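Local structure of SusD homolog (Bacteroides thetaiotaomicron VPI-5482, 3IV0) at residues I256-G260 / G360-R366; F33-M38 / E267-N271. The protein probably binds glycans at the outer membrane of this gut bacterium, as a SusD-family partner in nutrient uptake, though its own ligand is not established. All blocks are in the same frame, centred on the assembly; numbering follows the deposited sequence.

Contact 1: residues I256-G260 / G360-R366; sequences IFAGG and GNQIVFR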
loop_
_atom_site.group_PDB
_atom_site.type_symbol
_atom_site.label_atom_id
_atom_site.label_comp_id
_atom_site.label_asym_id
_atom_site.label_seq_id
_atom_site.Cartn_x
_atom_site.Cartn_y
_atom_site.Cartn_z
ATOM N N ILE A 256 11.936 3.275 -11.108
ATOM C CA ILE A 256 10.997 2.516 -10.272
ATOM C C ILE A 256 9.764 3.343 -9.973
ATOM O O ILE A 256 8.620 2.927 -10.195
ATOM C CB ILE A 256 11.603 2.053 -8.935
ATOM C CG1 ILE A 256 12.895 1.267 -9.131
ATOM C CG2 ILE A 256 10.545 1.248 -8.148
ATOM C CD1 ILE A 256 13.661 0.962 -7.811
ATOM N N PHE A 257 9.983 4.557 -9.475
ATOM C CA PHE A 257 8.884 5.373 -8.995
ATOM C C PHE A 257 8.089 6.117 -10.053
ATOM O O PHE A 257 6.966 6.573 -9.782
ATOM C CB PHE A 257 9.333 6.222 -7.798
ATOM C CG PHE A 257 9.879 5.370 -6.702
ATOM C CD1 PHE A 257 9.050 4.432 -6.081
ATOM C CD2 PHE A 257 11.217 5.365 -6.390
ATOM C CE1 PHE A 257 9.553 3.582 -5.120
ATOM C CE2 PHE A 257 11.713 4.481 -5.422
ATOM C CZ PHE A 257 10.864 3.581 -4.830
ATOM N N ALA A 258 8.584 6.147 -11.294
ATOM C CA ALA A 258 7.807 6.656 -12.402
ATOM C C ALA A 258 6.646 5.715 -12.685
ATOM O O ALA A 258 5.585 6.141 -13.167
ATOM C CB ALA A 258 8.671 6.761 -13.645
ATOM N N GLY A 259 6.864 4.431 -12.410
ATOM C CA GLY A 259 5.882 3.409 -12.718
ATOM C C GLY A 259 6.211 2.679 -13.982
ATOM O O GLY A 259 6.943 3.197 -14.844
ATOM N N GLY A 260 5.660 1.475 -14.100
ATOM C CA GLY A 260 5.868 0.666 -15.270
ATOM C C GLY A 260 7.229 0.001 -15.370
ATOM O O GLY A 260 7.567 -0.557 -16.416
ATOM N N GLY A 360 4.649 10.182 -11.262
ATOM C CA GLY A 360 4.647 8.743 -11.432
ATOM C C GLY A 360 3.436 8.061 -10.851
ATOM O O GLY A 360 2.640 8.650 -10.128
ATOM N N ASN A 361 3.318 6.783 -11.167
ATOM C CA ASN A 361 2.306 5.909 -10.544
ATOM C C ASN A 361 2.581 5.777 -9.063
ATOM O O ASN A 361 3.711 5.914 -8.635
ATOM C CB ASN A 361 2.334 4.506 -11.184
ATOM C CG ASN A 361 2.028 4.499 -12.656
ATOM O OD1 ASN A 361 1.483 5.459 -13.206
ATOM N ND2 ASN A 361 2.383 3.415 -13.306
ATOM N N GLN A 362 1.564 5.476 -8.275
ATOM C CA GLN A 362 1.760 5.119 -6.886
ATOM C C GLN A 362 2.100 3.655 -6.857
ATOM O O GLN A 362 1.355 2.808 -7.379
ATOM C CB GLN A 362 0.505 5.402 -6.063
ATOM C CG GLN A 362 0.569 4.874 -4.631
ATOM C CD GLN A 362 1.466 5.635 -3.687
ATOM O OE1 GLN A 362 1.721 6.812 -3.866
ATOM N NE2 GLN A 362 1.941 4.939 -2.652
ATOM N N ILE A 363 3.220 3.313 -6.213
ATOM C CA ILE A 363 3.696 1.933 -6.229
ATOM C C ILE A 363 3.184 1.157 -5.035
ATOM O O ILE A 363 3.767 1.266 -3.930
ATOM C CB ILE A 363 5.211 1.837 -6.249
ATOM C CG1 ILE A 363 5.802 2.696 -7.383
ATOM C CG2 ILE A 363 5.644 0.389 -6.455
ATOM C CD1 ILE A 363 5.251 2.444 -8.835
ATOM N N VAL A 364 2.116 0.376 -5.203
ATOM C CA VAL A 364 1.442 -0.266 -4.098
ATOM C C VAL A 364 2.255 -1.456 -3.608
ATOM O O VAL A 364 2.510 -1.587 -2.388
ATOM C CB VAL A 364 0.019 -0.702 -4.505
ATOM C CG1 VAL A 364 -0.656 -1.507 -3.366
ATOM C CG2 VAL A 364 -0.830 0.514 -4.848
ATOM N N PHE A 365 2.657 -2.325 -4.506
ATOM C CA PHE A 365 3.478 -3.481 -4.196
ATOM C C PHE A 365 4.619 -3.479 -5.175
ATOM O O PHE A 365 4.417 -3.316 -6.390
ATOM C CB PHE A 365 2.701 -4.783 -4.360
ATOM C CG PHE A 365 1.469 -4.906 -3.488
ATOM C CD1 PHE A 365 1.499 -4.646 -2.114
ATOM C CD2 PHE A 365 0.266 -5.368 -4.057
ATOM C CE1 PHE A 365 0.381 -4.791 -1.348
ATOM C CE2 PHE A 365 -0.869 -5.517 -3.252
ATOM C CZ PHE A 365 -0.801 -5.200 -1.912
ATOM N N ARG A 366 5.837 -3.704 -4.700
ATOM C CA ARG A 366 6.939 -3.905 -5.635
ATOM C C ARG A 366 7.867 -5.027 -5.194
ATOM O O ARG A 366 7.751 -5.566 -4.074
ATOM C CB ARG A 366 7.710 -2.638 -5.924
ATOM C CG ARG A 366 8.418 -2.066 -4.754
ATOM C CD ARG A 366 9.231 -0.829 -5.192
ATOM N NE ARG A 366 9.695 -0.068 -4.036
ATOM C CZ ARG A 366 10.944 -0.087 -3.565
ATOM N NH1 ARG A 366 11.884 -0.835 -4.091
ATOM N NH2 ARG A 366 11.244 0.673 -2.535
HETATM O O HOH W 1 5.777 6.955 -7.300
#
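Arg366 reaches across to Phe257 and Ile256 with a side chain that can be followed atom by atom. With chi1 at 64°, CG stands between the backbone N and the carbonyl carbon, and from there the chain runs extended to NE. CD meets CG2 of Ile256 at 3.8 Å, the two side chains crossing at about a right angle. NE lies 3.8 Å from CE1 of Phe257, and farther out NH2 comes 3.7 Å from CZ of the same ring. The ring and guanidinium planes are 90° apart: NH2 sits at the ring's edge, near its plane, while Phe257 CZ lies over one guanidinium face. This is therefore not a cation-pi stack over the ring; instead NH2 makes a salt bridge to Glu426, and NH1 to Glu263 and Glu422.

At the helix end, Asn361 N donates to Ala258 O (3.1 Å, 162° at the hydrogen). One water donates to both Phe257 O and Asn361 O, bridging two backbone acceptors. Gly259, the first residue to leave helical geometry, has positive phi; a side chain there would collide with ND2 of Asn361, 3.5 Å from CA of Gly259. Because Asn361 ND2 bonds OE1 of Glu267 and its OD1 accepts from N of Gln270, an alanine here would probably leave both without that partner and open a gap beside Gly259. In the conformer given, one of two modelled, Ile363 points toward the helix end, CG1 near CD1 of Phe257. The contact thus joins the C-terminal end of helix 253-258 to strand 362-366, which pairs antiparallel with strand 264-268 and leads into helix 367-381.

Contact 2: residues F33-M38 / E267-N271; sequences FRNATM and EIAQN
Arg34 and Ile268 form the closest CA pair, 6.2 Å apart, where a helix with a wider pi-type turn at 35-38 passes the end of a strand. Ile268 is the centre of the apolar part, and its two branches serve different partners. CG2 lies 3.7 Å from CG of Arg34, against the aliphatic part of that side chain. CD1 goes the other way, into a group formed by Phe33, Thr37 and selenomethionine Met38: it is 3.9 Å from CE2 of Phe33, whose ring it meets obliquely, and 3.9 Å from CG of Met38. Thr37 OG1 also lies 3.4 Å from this methyl, but its polar need is met within the helix by donating to Phe33 O at 2.8 Å.

Arg34 starts with CG anti to the backbone N (chi1 172°) and bends at chi3, which carries its guanidinium past Ile268 to the next residue. There NH1 donates to Ala269 O over 2.9 Å, nearly straight at 164°. The oxygen lies close to the guanidinium plane, whereas the donor stands above the carbonyl plane. NH2 makes a salt bridge to Glu276 and a hydrogen bond to Asn31, so both terminal nitrogens of the guanidinium have partners. Helix 19-39 is thereby joined to strand 264-268 near the strand's C-terminal end; helix 117-142 packs against Phe33 and Thr37, and strand 362-366 borders Ile268 through Gln362 and Val364.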
loop_
_atom_site.group_PDB
_atom_site.type_symbol
_atom_site.label_atom_id
_atom_site.label_comp_id
_atom_site.label_asym_id
_atom_site.label_seq_id
_atom_site.Cartn_x
_atom_site.Cartn_y
_atom_site.Cartn_z
ATOM N N PHE A 33 -10.895 2.548 -7.446
ATOM C CA PHE A 33 -9.857 2.256 -6.459
ATOM C C PHE A 33 -8.878 3.424 -6.407
ATOM O O PHE A 33 -8.452 3.826 -5.321
ATOM C CB PHE A 33 -9.145 0.981 -6.829
ATOM C CG PHE A 33 -8.149 0.543 -5.802
ATOM C CD1 PHE A 33 -8.560 -0.148 -4.661
ATOM C CD2 PHE A 33 -6.825 0.832 -5.941
ATOM C CE1 PHE A 33 -7.627 -0.560 -3.711
ATOM C CE2 PHE A 33 -5.908 0.435 -4.984
ATOM C CZ PHE A 33 -6.326 -0.250 -3.876
ATOM N N ARG A 34 -8.515 3.986 -7.544
ATOM C CA ARG A 34 -7.645 5.142 -7.593
ATOM C C ARG A 34 -8.293 6.315 -6.865
ATOM O O ARG A 34 -7.625 7.063 -6.135
ATOM C CB ARG A 34 -7.343 5.510 -9.030
ATOM C CG ARG A 34 -6.591 6.823 -9.174
ATOM C CD ARG A 34 -6.078 7.006 -10.561
ATOM N NE ARG A 34 -7.143 6.960 -11.552
ATOM C CZ ARG A 34 -6.934 6.746 -12.844
ATOM N NH1 ARG A 34 -5.723 6.561 -13.318
ATOM N NH2 ARG A 34 -7.988 6.732 -13.673
ATOM N N ASN A 35 -9.578 6.562 -7.100
ATOM C CA ASN A 35 -10.268 7.634 -6.392
ATOM C C ASN A 35 -10.246 7.456 -4.888
ATOM O O ASN A 35 -10.064 8.446 -4.159
ATOM C CB ASN A 35 -11.706 7.773 -6.910
ATOM C CG ASN A 35 -11.779 8.473 -8.243
ATOM O OD1 ASN A 35 -10.897 9.217 -8.612
ATOM N ND2 ASN A 35 -12.881 8.223 -8.962
ATOM N N ALA A 36 -10.461 6.221 -4.432
ATOM C CA ALA A 36 -10.518 5.936 -2.996
ATOM C C ALA A 36 -9.182 6.124 -2.310
ATOM O O ALA A 36 -9.147 6.414 -1.100
ATOM C CB ALA A 36 -10.975 4.528 -2.794
ATOM N N THR A 37 -8.092 5.913 -3.019
ATOM C CA THR A 37 -6.761 5.867 -2.409
ATOM C C THR A 37 -5.921 7.109 -2.605
ATOM O O THR A 37 -5.133 7.453 -1.714
ATOM C CB THR A 37 -5.978 4.668 -2.966
ATOM O OG1 THR A 37 -5.994 4.717 -4.388
ATOM C CG2 THR A 37 -6.548 3.337 -2.471
HETATM N N MSE A 38 -6.080 7.769 -3.772
HETATM C CA MSE A 38 -5.196 8.837 -4.277
HETATM C C MSE A 38 -5.860 10.077 -4.831
HETATM O O MSE A 38 -5.259 11.147 -4.739
HETATM C CB MSE A 38 -4.255 8.279 -5.364
HETATM C CG MSE A 38 -3.352 7.098 -4.955
HETATM SE SE MSE A 38 -2.080 7.507 -3.547
HETATM C CE MSE A 38 -1.077 8.861 -4.499
ATOM N N GLU A 267 0.561 -1.166 -9.219
ATOM C CA GLU A 267 0.659 0.292 -9.200
ATOM C C GLU A 267 -0.682 0.908 -9.540
ATOM O O GLU A 267 -1.445 0.325 -10.295
ATOM C CB GLU A 267 1.725 0.760 -10.212
ATOM C CG GLU A 267 3.015 -0.017 -10.107
ATOM C CD GLU A 267 4.022 0.310 -11.194
ATOM O OE1 GLU A 267 3.742 1.151 -12.072
ATOM O OE2 GLU A 267 5.094 -0.336 -11.163
ATOM N N ILE A 268 -0.945 2.070 -8.955
ATOM C CA ILE A 268 -2.091 2.899 -9.281
ATOM C C ILE A 268 -1.621 3.917 -10.299
ATOM O O ILE A 268 -0.627 4.610 -10.087
ATOM C CB ILE A 268 -2.625 3.617 -8.011
ATOM C CG1 ILE A 268 -3.061 2.620 -6.926
ATOM C CG2 ILE A 268 -3.828 4.518 -8.362
ATOM C CD1 ILE A 268 -3.133 3.193 -5.493
ATOM N N ALA A 269 -2.304 4.015 -11.444
ATOM C CA ALA A 269 -1.846 4.809 -12.551
ATOM C C ALA A 269 -2.078 6.298 -12.339
ATOM O O ALA A 269 -3.174 6.719 -11.972
ATOM C CB ALA A 269 -2.597 4.354 -13.844
ATOM N N GLN A 270 -1.035 7.088 -12.576
ATOM C CA GLN A 270 -1.170 8.523 -12.764
ATOM C C GLN A 270 -0.827 8.829 -14.214
ATOM O O GLN A 270 0.082 8.239 -14.792
ATOM C CB GLN A 270 -0.228 9.324 -11.843
ATOM C CG GLN A 270 -0.819 10.644 -11.423
ATOM C CD GLN A 270 0.061 11.502 -10.550
ATOM O OE1 GLN A 270 1.250 11.205 -10.297
ATOM N NE2 GLN A 270 -0.503 12.567 -10.085
ATOM N N ASN A 271 -1.567 9.745 -14.789
ATOM C CA ASN A 271 -1.282 10.183 -16.155
ATOM C C ASN A 271 -1.701 11.650 -16.284
ATOM O O ASN A 271 -2.856 11.968 -16.617
ATOM C CB ASN A 271 -1.944 9.260 -17.169
ATOM C CG ASN A 271 -1.438 9.495 -18.568
ATOM O OD1 ASN A 271 -1.037 10.602 -18.892
ATOM N ND2 ASN A 271 -1.414 8.444 -19.389
#

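How the contacts relate
Contacts 1 and 2 have centres 11 Å apart and share a two-stranded antiparallel sheet: 360-366 brings one strand, 267-271 the end of the other. The pairing is direct, with Ile268 N 2.9 Å from Gln362 O, a probable hydrogen bond. A second tie runs through Glu267, whose OE1 lies 2.8 Å from Gly260 N, linking the residues just after helix 253-258 to the strand that follows it. Asn361 CB also packs 3.2 Å from Ile268 O. The segments alternate along the chain, and helix 19-39 and helix 253-258 both contact this small sheet. Neither contact includes a bound ligand, and no glycan site can be assigned to them.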